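Local coordinates for protein HTH-type transcriptional regulator cbl (Escherichia coli K12, PDB 2FYI) that probably acts as a LysR-type accessory transcriptional regulator of the cys regulon, this chain being its cofactor-binding domain, at residues W87-V93 with I161-Q167; W113-R119 with D140-Q146; K152-A156 with E174-R179. All coordinates share one frame; numbering follows the deposited sequence. Where two conformers were deposited one is given.

Contact 1: W87-V93 with I161-Q167; sequences WHHSLLV and IGLVAEQ
Leu-91 and Leu-163 sit opposite each other as a non-hydrogen-bonded antiparallel pair, and their side chains cross at a slant, with CD1 of Leu-91 3.8 Å from CD2 of Leu-163. In Leu-91 the CG lies opposite the backbone N (chi1 -173°), and this swings CD1 back over the neighbouring strand. Further along, Val-93 and Ile-161 run side by side in the same direction, CG1 of the valine 3.8 Å from CG2 of the isoleucine; such branched aliphatic groups suit extended backbone and a buried place. The other sheet face carries Ser-90, Val-164 and Leu-92. Gly-162, lacking a side chain, meets Leu-92 mainly through backbone: Leu-92 N gives a bond of 2.7 Å to Gly-162 O, and Gly-162 N returns one to Leu-92 O. Ser-90 and Val-164 pair in the same reciprocal way. Where the ladder ends, Glu-166 doubles the grip on His-88: its N donates to His-88 O at 2.9 Å, while its OE1, met from above the carboxylate plane, accepts from His-88 N at 3.2 Å. Its OE2 forms a salt bridge with Arg-183. Trp-87 rests CZ3 on CB of Ala-165 at 3.7 Å and turns its ring edge to one face of the His-89 imidazole, with NE1 bonded to Ser-70 OG. Replacing Trp-87 with a leucine would probably leave Ser-70 without its indole partner and the imidazole face and Ala-165 less covered. This antiparallel ladder, inside a mixed sheet, belongs to the LysR substrate-binding domain, whose fold is that of the periplasmic binding proteins.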
loop_
_atom_site.group_PDB
_atom_site.type_symbol
_atom_site.label_atom_id
_atom_site.label_comp_id
_atom_site.label_asym_id
_atom_site.label_seq_id
_atom_site.Cartn_x
_atom_site.Cartn_y
_atom_site.Cartn_z
ATOM N N TRP A 87 -16.490 -1.917 11.364
ATOM C CA TRP A 87 -15.420 -2.894 11.502
ATOM C C TRP A 87 -14.488 -2.595 12.646
ATOM O O TRP A 87 -14.403 -1.449 13.105
ATOM C CB TRP A 87 -14.616 -2.952 10.237
ATOM C CG TRP A 87 -13.923 -1.703 9.909
ATOM C CD1 TRP A 87 -14.407 -0.677 9.170
ATOM C CD2 TRP A 87 -12.579 -1.342 10.275
ATOM N NE1 TRP A 87 -13.451 0.306 9.036
ATOM C CE2 TRP A 87 -12.318 -0.080 9.704
ATOM C CE3 TRP A 87 -11.569 -1.967 11.026
ATOM C CZ2 TRP A 87 -11.083 0.573 9.861
ATOM C CZ3 TRP A 87 -10.347 -1.317 11.178
ATOM C CH2 TRP A 87 -10.118 -0.058 10.603
ATOM N N HIS A 88 -13.788 -3.638 13.090
ATOM C CA HIS A 88 -12.903 -3.559 14.244
ATOM C C HIS A 88 -11.515 -4.034 13.911
ATOM O O HIS A 88 -11.312 -4.832 12.990
ATOM C CB HIS A 88 -13.393 -4.489 15.329
ATOM C CG HIS A 88 -14.575 -3.982 16.080
ATOM N ND1 HIS A 88 -14.455 -3.270 17.252
ATOM C CD2 HIS A 88 -15.900 -4.103 15.846
ATOM C CE1 HIS A 88 -15.655 -2.961 17.706
ATOM N NE2 HIS A 88 -16.548 -3.458 16.873
ATOM N N HIS A 89 -10.548 -3.593 14.703
ATOM C CA HIS A 89 -9.205 -4.138 14.571
ATOM C C HIS A 89 -9.108 -5.485 15.243
ATOM O O HIS A 89 -9.765 -5.754 16.260
ATOM C CB HIS A 89 -8.190 -3.226 15.215
ATOM C CG HIS A 89 -8.035 -1.918 14.522
ATOM N ND1 HIS A 89 -8.533 -0.742 15.040
ATOM C CD2 HIS A 89 -7.446 -1.600 13.349
ATOM C CE1 HIS A 89 -8.254 0.246 14.213
ATOM N NE2 HIS A 89 -7.589 -0.246 13.182
ATOM N N SER A 90 -8.272 -6.345 14.703
ATOM C CA SER A 90 -7.939 -7.507 15.473
ATOM C C SER A 90 -6.417 -7.700 15.593
ATOM O O SER A 90 -5.629 -6.940 15.030
ATOM C CB SER A 90 -8.724 -8.738 15.018
ATOM O OG SER A 90 -8.287 -9.218 13.769
ATOM N N LEU A 91 -6.002 -8.669 16.399
ATOM C CA LEU A 91 -4.591 -8.773 16.754
ATOM C C LEU A 91 -4.011 -9.924 15.974
ATOM O O LEU A 91 -4.528 -11.037 16.030
ATOM C CB LEU A 91 -4.438 -8.975 18.267
ATOM C CG LEU A 91 -3.014 -8.950 18.830
ATOM C CD1 LEU A 91 -2.347 -7.654 18.507
ATOM C CD2 LEU A 91 -3.005 -9.138 20.311
ATOM N N LEU A 92 -2.959 -9.653 15.212
ATOM C CA LEU A 92 -2.326 -10.698 14.379
ATOM C C LEU A 92 -0.988 -11.171 14.966
ATOM O O LEU A 92 -0.061 -10.392 15.111
ATOM C CB LEU A 92 -2.136 -10.182 12.951
ATOM C CG LEU A 92 -1.576 -11.123 11.880
ATOM C CD1 LEU A 92 -2.523 -12.256 11.638
ATOM C CD2 LEU A 92 -1.308 -10.375 10.575
ATOM N N VAL A 93 -0.884 -12.437 15.324
ATOM C CA VAL A 93 0.339 -12.914 15.990
ATOM C C VAL A 93 0.810 -14.241 15.440
ATOM O O VAL A 93 0.025 -14.981 14.880
ATOM C CB VAL A 93 0.142 -13.135 17.497
ATOM C CG1 VAL A 93 -0.228 -11.836 18.156
ATOM C CG2 VAL A 93 -0.915 -14.186 17.757
ATOM N N ILE A 161 4.081 -7.735 16.946
ATOM C CA ILE A 161 2.716 -8.180 16.675
ATOM C C ILE A 161 1.920 -7.101 15.919
ATOM O O ILE A 161 2.329 -5.933 15.865
ATOM C CB ILE A 161 1.978 -8.509 17.971
ATOM C CG1 ILE A 161 1.821 -7.240 18.806
ATOM C CG2 ILE A 161 2.710 -9.576 18.730
ATOM C CD1 ILE A 161 1.507 -7.466 20.229
ATOM N N GLY A 162 0.786 -7.469 15.340
ATOM C CA GLY A 162 0.094 -6.528 14.471
ATOM C C GLY A 162 -1.311 -6.208 14.910
ATOM O O GLY A 162 -2.043 -7.083 15.397
ATOM N N LEU A 163 -1.695 -4.948 14.757
ATOM C CA LEU A 163 -3.105 -4.582 14.847
ATOM C C LEU A 163 -3.601 -4.334 13.436
ATOM O O LEU A 163 -3.113 -3.428 12.763
ATOM C CB LEU A 163 -3.288 -3.357 15.729
ATOM C CG LEU A 163 -3.188 -3.782 17.202
ATOM C CD1 LEU A 163 -3.051 -2.616 18.111
ATOM C CD2 LEU A 163 -4.395 -4.581 17.612
ATOM N N VAL A 164 -4.508 -5.177 12.956
ATOM C CA VAL A 164 -5.019 -5.055 11.588
ATOM C C VAL A 164 -6.533 -5.046 11.553
ATOM O O VAL A 164 -7.177 -5.681 12.371
ATOM C CB VAL A 164 -4.553 -6.206 10.694
ATOM C CG1 VAL A 164 -3.094 -6.173 10.549
ATOM C CG2 VAL A 164 -4.958 -7.530 11.285
ATOM N N ALA A 165 -7.087 -4.312 10.597
ATOM C CA ALA A 165 -8.502 -4.392 10.245
ATOM C C ALA A 165 -8.958 -5.856 10.172
ATOM O O ALA A 165 -8.309 -6.654 9.528
ATOM C CB ALA A 165 -8.697 -3.720 8.903
ATOM N N GLU A 166 -10.072 -6.216 10.802
ATOM C CA GLU A 166 -10.457 -7.632 10.827
ATOM C C GLU A 166 -10.708 -8.237 9.429
ATOM O O GLU A 166 -10.493 -9.427 9.199
ATOM C CB GLU A 166 -11.670 -7.851 11.731
ATOM C CG GLU A 166 -12.903 -7.046 11.283
ATOM C CD GLU A 166 -14.185 -7.297 12.110
ATOM O OE1 GLU A 166 -15.042 -6.387 12.163
ATOM O OE2 GLU A 166 -14.340 -8.390 12.694
ATOM N N GLN A 167 -11.151 -7.410 8.496
ATOM C CA GLN A 167 -11.532 -7.840 7.143
ATOM C C GLN A 167 -10.369 -8.257 6.234
ATOM O O GLN A 167 -10.588 -8.796 5.158
ATOM C CB GLN A 167 -12.210 -6.646 6.568
ATOM C CG GLN A 167 -12.371 -5.783 7.765
ATOM C CD GLN A 167 -12.209 -4.344 7.491
ATOM O OE1 GLN A 167 -12.147 -3.901 6.354
ATOM N NE2 GLN A 167 -12.192 -3.579 8.534
#

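Contact 2: W113-R119 with D140-Q146; sequences WPLITYR and DIVLSAQ
Ile-116 lays CG2 over Leu-143, 3.7 Å from CB of the leucine, the two side chains slanting across each other on the face that helix 148-157 covers. On the opposite face Thr-117 touches CD1 of Ile-141 with its CG2, because OG1 is opposite the backbone N (chi1 -158°) and bonds to Leu-163 O. The strands run parallel, but the register slips by one between Leu-115 and Ile-116. At this beta bulge Leu-115 O takes Val-142 N at 2.8 Å and, weakly, Leu-143 N at 3.4 Å. Regular pairing then resumes, Thr-117 O receiving Ala-145 N at 2.8 Å. Water 1 joins Trp-113 O to Asp-140 N at one end. At the other, Gln-146 NE2 comes over one face of the Arg-119 guanidinium, its amide steeply inclined (59°), without a hydrogen bond, while water 2 links Ser-144 OG and, weakly, Arg-119 NE. The chemistry divides the work: aliphatic side chains mostly pack against the helices flanking this beta-alpha-beta unit, while the charged Arg-119 and Asp-140 make salt bridges to Glu-54 and Arg-44 of the second subunit, whose strand extends the sheet beside Leu-143, so this contact also builds the subunit interface.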
loop_
_atom_site.group_PDB
_atom_site.type_symbol
_atom_site.label_atom_id
_atom_site.label_comp_id
_atom_site.label_asym_id
_atom_site.label_seq_id
_atom_site.Cartn_x
_atom_site.Cartn_y
_atom_site.Cartn_z
ATOM N N TRP A 113 4.312 -5.254 24.002
ATOM C CA TRP A 113 5.031 -5.811 22.844
ATOM C C TRP A 113 5.242 -4.796 21.743
ATOM O O TRP A 113 4.513 -3.793 21.668
ATOM C CB TRP A 113 4.268 -6.980 22.281
ATOM C CG TRP A 113 3.941 -7.942 23.320
ATOM C CD1 TRP A 113 2.924 -7.861 24.275
ATOM C CD2 TRP A 113 4.620 -9.142 23.561
ATOM N NE1 TRP A 113 2.966 -8.967 25.092
ATOM C CE2 TRP A 113 4.001 -9.763 24.678
ATOM C CE3 TRP A 113 5.700 -9.758 22.949
ATOM C CZ2 TRP A 113 4.419 -10.959 25.169
ATOM C CZ3 TRP A 113 6.134 -10.921 23.447
ATOM C CH2 TRP A 113 5.489 -11.534 24.546
ATOM N N PRO A 114 6.250 -5.027 20.885
ATOM C CA PRO A 114 6.437 -4.184 19.689
ATOM C C PRO A 114 5.201 -4.193 18.770
ATOM O O PRO A 114 4.788 -5.249 18.365
ATOM C CB PRO A 114 7.648 -4.853 18.994
ATOM C CG PRO A 114 8.369 -5.538 20.090
ATOM C CD PRO A 114 7.299 -6.055 21.003
ATOM N N LEU A 115 4.601 -3.054 18.452
ATOM C CA LEU A 115 3.439 -3.078 17.554
ATOM C C LEU A 115 3.773 -2.760 16.125
ATOM O O LEU A 115 4.643 -1.912 15.836
ATOM C CB LEU A 115 2.402 -2.079 17.945
ATOM C CG LEU A 115 1.739 -2.491 19.230
ATOM C CD1 LEU A 115 0.498 -1.602 19.460
ATOM C CD2 LEU A 115 1.393 -3.986 19.167
ATOM N N ILE A 116 3.052 -3.423 15.228
ATOM C CA ILE A 116 3.144 -3.138 13.826
ATOM C C ILE A 116 1.747 -2.782 13.421
ATOM O O ILE A 116 0.855 -3.615 13.426
ATOM C CB ILE A 116 3.602 -4.345 13.041
ATOM C CG1 ILE A 116 4.870 -4.906 13.641
ATOM C CG2 ILE A 116 3.832 -3.990 11.577
ATOM C CD1 ILE A 116 5.169 -6.227 13.064
ATOM N N THR A 117 1.541 -1.523 13.089
ATOM C CA THR A 117 0.192 -1.074 12.814
ATOM C C THR A 117 0.157 0.111 11.869
ATOM O O THR A 117 1.206 0.560 11.400
ATOM C CB THR A 117 -0.572 -0.777 14.090
ATOM O OG1 THR A 117 -1.961 -0.844 13.796
ATOM C CG2 THR A 117 -0.247 0.580 14.612
ATOM N N TYR A 118 -1.049 0.588 11.576
ATOM C CA TYR A 118 -1.225 1.672 10.613
ATOM C C TYR A 118 -0.643 2.972 11.120
ATOM O O TYR A 118 -0.617 3.225 12.304
ATOM C CB TYR A 118 -2.706 1.869 10.285
ATOM C CG TYR A 118 -3.356 0.593 9.841
ATOM C CD1 TYR A 118 -4.270 -0.056 10.670
ATOM C CD2 TYR A 118 -3.022 0.012 8.624
ATOM C CE1 TYR A 118 -4.855 -1.243 10.292
ATOM C CE2 TYR A 118 -3.599 -1.168 8.236
ATOM C CZ TYR A 118 -4.515 -1.798 9.085
ATOM O OH TYR A 118 -5.116 -2.982 8.719
ATOM N N ARG A 119 -0.183 3.806 10.213
ATOM C CA ARG A 119 0.306 5.099 10.590
ATOM C C ARG A 119 -0.869 6.002 11.019
ATOM O O ARG A 119 -2.003 5.719 10.705
ATOM C CB ARG A 119 1.015 5.690 9.396
ATOM C CG ARG A 119 0.217 6.778 8.788
ATOM C CD ARG A 119 0.552 7.024 7.360
ATOM N NE ARG A 119 1.951 7.346 7.123
ATOM C CZ ARG A 119 2.345 7.973 6.029
ATOM N NH1 ARG A 119 1.425 8.349 5.152
ATOM N NH2 ARG A 119 3.625 8.227 5.811
ATOM N N ASP A 140 4.116 1.037 21.580
ATOM C CA ASP A 140 5.394 0.970 20.913
ATOM C C ASP A 140 5.210 0.655 19.431
ATOM O O ASP A 140 5.072 -0.500 19.037
ATOM C CB ASP A 140 6.260 -0.133 21.502
ATOM C CG ASP A 140 7.609 -0.219 20.794
ATOM O OD1 ASP A 140 7.764 0.505 19.762
ATOM O OD2 ASP A 140 8.512 -0.972 21.256
ATOM N N ILE A 141 5.225 1.673 18.599
ATOM C CA ILE A 141 5.120 1.440 17.181
ATOM C C ILE A 141 6.503 1.125 16.629
ATOM O O ILE A 141 7.378 1.994 16.554
ATOM C CB ILE A 141 4.633 2.658 16.490
ATOM C CG1 ILE A 141 3.324 3.136 17.135
ATOM C CG2 ILE A 141 4.514 2.359 15.038
ATOM C CD1 ILE A 141 2.154 2.276 16.871
ATOM N N VAL A 142 6.717 -0.121 16.236
ATOM C CA VAL A 142 8.013 -0.483 15.728
ATOM C C VAL A 142 7.970 -0.446 14.196
ATOM O O VAL A 142 9.004 -0.399 13.543
ATOM C CB VAL A 142 8.412 -1.859 16.258
ATOM C CG1 VAL A 142 7.904 -2.924 15.338
ATOM C CG2 VAL A 142 9.872 -1.954 16.359
ATOM N N LEU A 143 6.774 -0.483 13.630
ATOM C CA LEU A 143 6.613 -0.272 12.214
ATOM C C LEU A 143 5.291 0.397 11.964
ATOM O O LEU A 143 4.255 -0.078 12.412
ATOM C CB LEU A 143 6.689 -1.580 11.420
ATOM C CG LEU A 143 6.586 -1.508 9.877
ATOM C CD1 LEU A 143 7.092 -2.766 9.250
ATOM C CD2 LEU A 143 5.181 -1.261 9.379
ATOM N N SER A 144 5.319 1.512 11.245
ATOM C CA SER A 144 4.076 2.207 10.979
ATOM C C SER A 144 3.792 2.062 9.493
ATOM O O SER A 144 4.620 2.394 8.651
ATOM C CB SER A 144 4.124 3.654 11.446
ATOM O OG SER A 144 4.477 4.494 10.386
ATOM N N ALA A 145 2.620 1.511 9.198
ATOM C CA ALA A 145 2.318 0.966 7.887
ATOM C C ALA A 145 1.261 1.796 7.155
ATOM O O ALA A 145 0.396 2.414 7.770
ATOM C CB ALA A 145 1.848 -0.487 8.037
ATOM N N GLN A 146 1.344 1.805 5.836
ATOM C CA GLN A 146 0.278 2.329 5.021
ATOM C C GLN A 146 -0.777 1.298 4.661
ATOM O O GLN A 146 -1.816 1.675 4.152
ATOM C CB GLN A 146 0.821 2.950 3.762
ATOM C CG GLN A 146 0.885 4.395 3.890
ATOM C CD GLN A 146 2.039 4.979 3.145
ATOM O OE1 GLN A 146 2.313 4.627 1.985
ATOM N NE2 GLN A 146 2.746 5.894 3.806
HETATM O O HOH W 1 3.180 -1.112 22.444
HETATM O O HOH W 2 3.716 5.623 7.838
#

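Contact 3: K152-A156 with E174-R179; sequences KTYVA and EENLIR
Lys-152 sets its CG beside the backbone N (chi1 -73°) and runs extended from there, which carries CE to Glu-174 and Arg-179; Leu-177 has its CG similarly placed (chi1 -54°) and directs CD2 at the helix backbone. Here helix 148-157 packs on strand 177-180, a helix-on-sheet layer of the alpha/beta LysR cofactor-binding domain; the axes of 152-156 and 177-179 pass 10.4 Å apart at 118°. The apolar part is small. CD2 of Leu-177 approaches CG1 of Val-155 at 4.1 Å, the two side chains meeting at a slant, and comes equally near CA of Ala-156. A long leucine can span the distance from strand to helix, and the small alanine lets the methyl close on the main chain. Leu-177 also touches Leu-92 of the adjoining strand. Around this patch lie charges. Glu-174, which is poorly ordered, accepts from Arg-179 NH2 at 3.1 Å in a salt bridge, its OE1 being met from above the carboxylate plane. Lys-152 crosses the glutamate at about a right angle, CE 3.5 Å from OE1, but its NZ stays 4.2 Å from the same oxygen, beyond a salt bridge. The carboxylate would probably temper the nearness of the two cations. Both cationic ends also reach Ser-168: Lys-152 NZ donates to its carbonyl O, and Arg-179 NH2, besides its salt bridge, bonds to its OG. At the edge of the Arg-179 guanidinium, in its plane, CE of Lys-152 lies 3.8 Å from NH2.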
loop_
_atom_site.group_PDB
_atom_site.type_symbol
_atom_site.label_atom_id
_atom_site.label_comp_id
_atom_site.label_asym_id
_atom_site.label_seq_id
_atom_site.Cartn_x
_atom_site.Cartn_y
_atom_site.Cartn_z
ATOM N N LYS A 152 1.369 -7.791 7.579
ATOM C CA LYS A 152 1.506 -9.269 7.584
ATOM C C LYS A 152 2.963 -9.725 7.450
ATOM O O LYS A 152 3.415 -10.611 8.176
ATOM C CB LYS A 152 0.661 -9.951 6.513
ATOM C CG LYS A 152 -0.804 -9.952 6.829
ATOM C CD LYS A 152 -1.611 -9.945 5.532
ATOM C CE LYS A 152 -3.130 -9.893 5.756
ATOM N NZ LYS A 152 -3.815 -9.763 4.399
ATOM N N THR A 153 3.703 -9.100 6.540
ATOM C CA THR A 153 5.072 -9.500 6.292
ATOM C C THR A 153 5.917 -9.377 7.554
ATOM O O THR A 153 6.709 -10.275 7.849
ATOM C CB THR A 153 5.647 -8.683 5.146
ATOM O OG1 THR A 153 4.853 -8.939 3.982
ATOM C CG2 THR A 153 7.100 -9.005 4.855
ATOM N N TYR A 154 5.749 -8.293 8.318
ATOM C CA TYR A 154 6.673 -8.059 9.420
ATOM C C TYR A 154 6.300 -8.855 10.664
ATOM O O TYR A 154 7.174 -9.160 11.502
ATOM C CB TYR A 154 6.962 -6.548 9.636
ATOM C CG TYR A 154 7.883 -6.144 8.557
ATOM C CD1 TYR A 154 7.397 -5.649 7.347
ATOM C CD2 TYR A 154 9.221 -6.416 8.659
ATOM C CE1 TYR A 154 8.269 -5.356 6.290
ATOM C CE2 TYR A 154 10.094 -6.153 7.610
ATOM C CZ TYR A 154 9.622 -5.620 6.432
ATOM O OH TYR A 154 10.520 -5.381 5.391
ATOM N N VAL A 155 5.024 -9.222 10.776
ATOM C CA VAL A 155 4.615 -10.066 11.889
ATOM C C VAL A 155 5.179 -11.449 11.615
ATOM O O VAL A 155 5.750 -12.106 12.491
ATOM C CB VAL A 155 3.084 -10.140 12.020
ATOM C CG1 VAL A 155 2.677 -11.276 12.943
ATOM C CG2 VAL A 155 2.489 -8.777 12.460
ATOM N N ALA A 156 5.039 -11.882 10.373
ATOM C CA ALA A 156 5.591 -13.157 9.954
ATOM C C ALA A 156 7.095 -13.171 10.163
ATOM O O ALA A 156 7.635 -14.163 10.580
ATOM C CB ALA A 156 5.264 -13.418 8.518
ATOM N N GLU A 174 -3.344 -16.202 6.435
ATOM C CA GLU A 174 -1.974 -16.389 6.944
ATOM C C GLU A 174 -1.562 -17.790 7.422
ATOM O O GLU A 174 -2.122 -18.333 8.373
ATOM C CB GLU A 174 -1.762 -15.372 8.062
ATOM C CG GLU A 174 -2.289 -13.930 7.751
ATOM C CD GLU A 174 -3.805 -13.706 7.950
ATOM O OE1 GLU A 174 -4.325 -12.733 7.376
ATOM O OE2 GLU A 174 -4.480 -14.470 8.670
ATOM N N GLU A 175 -0.565 -18.352 6.751
ATOM C CA GLU A 175 -0.018 -19.696 7.039
ATOM C C GLU A 175 0.091 -20.099 8.516
ATOM O O GLU A 175 -0.598 -20.999 8.993
ATOM C CB GLU A 175 1.383 -19.829 6.401
ATOM C CG GLU A 175 2.140 -18.463 6.087
ATOM C CD GLU A 175 2.571 -17.581 7.329
ATOM O OE1 GLU A 175 3.278 -18.056 8.259
ATOM O OE2 GLU A 175 2.227 -16.376 7.334
ATOM N N ASN A 176 1.005 -19.432 9.210
ATOM C CA ASN A 176 1.357 -19.720 10.588
ATOM C C ASN A 176 1.119 -18.515 11.460
ATOM O O ASN A 176 1.823 -18.308 12.451
ATOM C CB ASN A 176 2.837 -20.068 10.703
ATOM C CG ASN A 176 3.196 -21.291 9.929
ATOM O OD1 ASN A 176 3.285 -22.379 10.496
ATOM N ND2 ASN A 176 3.386 -21.138 8.620
ATOM N N LEU A 177 0.162 -17.695 11.065
ATOM C CA LEU A 177 -0.257 -16.599 11.893
ATOM C C LEU A 177 -1.661 -16.908 12.339
ATOM O O LEU A 177 -2.348 -17.714 11.715
ATOM C CB LEU A 177 -0.262 -15.304 11.099
ATOM C CG LEU A 177 1.007 -14.895 10.374
ATOM C CD1 LEU A 177 0.808 -13.485 9.876
ATOM C CD2 LEU A 177 2.203 -14.988 11.295
ATOM N N ILE A 178 -2.095 -16.246 13.406
ATOM C CA ILE A 178 -3.444 -16.413 13.944
ATOM C C ILE A 178 -4.005 -15.046 14.355
ATOM O O ILE A 178 -3.253 -14.172 14.809
ATOM C CB ILE A 178 -3.440 -17.421 15.123
ATOM C CG1 ILE A 178 -4.785 -17.445 15.844
ATOM C CG2 ILE A 178 -2.306 -17.122 16.090
ATOM C CD1 ILE A 178 -4.975 -18.679 16.729
ATOM N N ARG A 179 -5.308 -14.848 14.164
ATOM C CA ARG A 179 -5.969 -13.599 14.568
ATOM C C ARG A 179 -6.610 -13.730 15.955
ATOM O O ARG A 179 -7.409 -14.605 16.168
ATOM C CB ARG A 179 -7.016 -13.206 13.526
ATOM C CG ARG A 179 -6.455 -12.350 12.410
ATOM C CD ARG A 179 -7.051 -12.651 11.005
ATOM N NE ARG A 179 -6.263 -11.990 9.945
ATOM C CZ ARG A 179 -6.340 -10.681 9.646
ATOM N NH1 ARG A 179 -7.201 -9.886 10.293
ATOM N NH2 ARG A 179 -5.572 -10.163 8.686
#

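All three contacts lie in one lobe of the fold and share one part of the chain's mixed sheet, their centres 11 to 14 Å apart. Strands 141-145, 115-118, 161-165, 79-94 and 177-180 are successive neighbours, so contact 2 joins the first two, contact 1 the third and fourth, and contact 3 lays helix 148-157 against the last. Ile-161 stitches contacts 1 and 2 through its backbone to Pro-114 and Ile-116; Val-93 bonds to Ile-178 between contacts 1 and 3. Along the chain, contact 2 is nested within contact 1 and closes before contact 3 opens, whereas contacts 1 and 3 interleave. Contacts 2 and 3 both touch the second subunit, contact 3 through Thr-153 and Tyr-154, consistent with a place in the dimer interface.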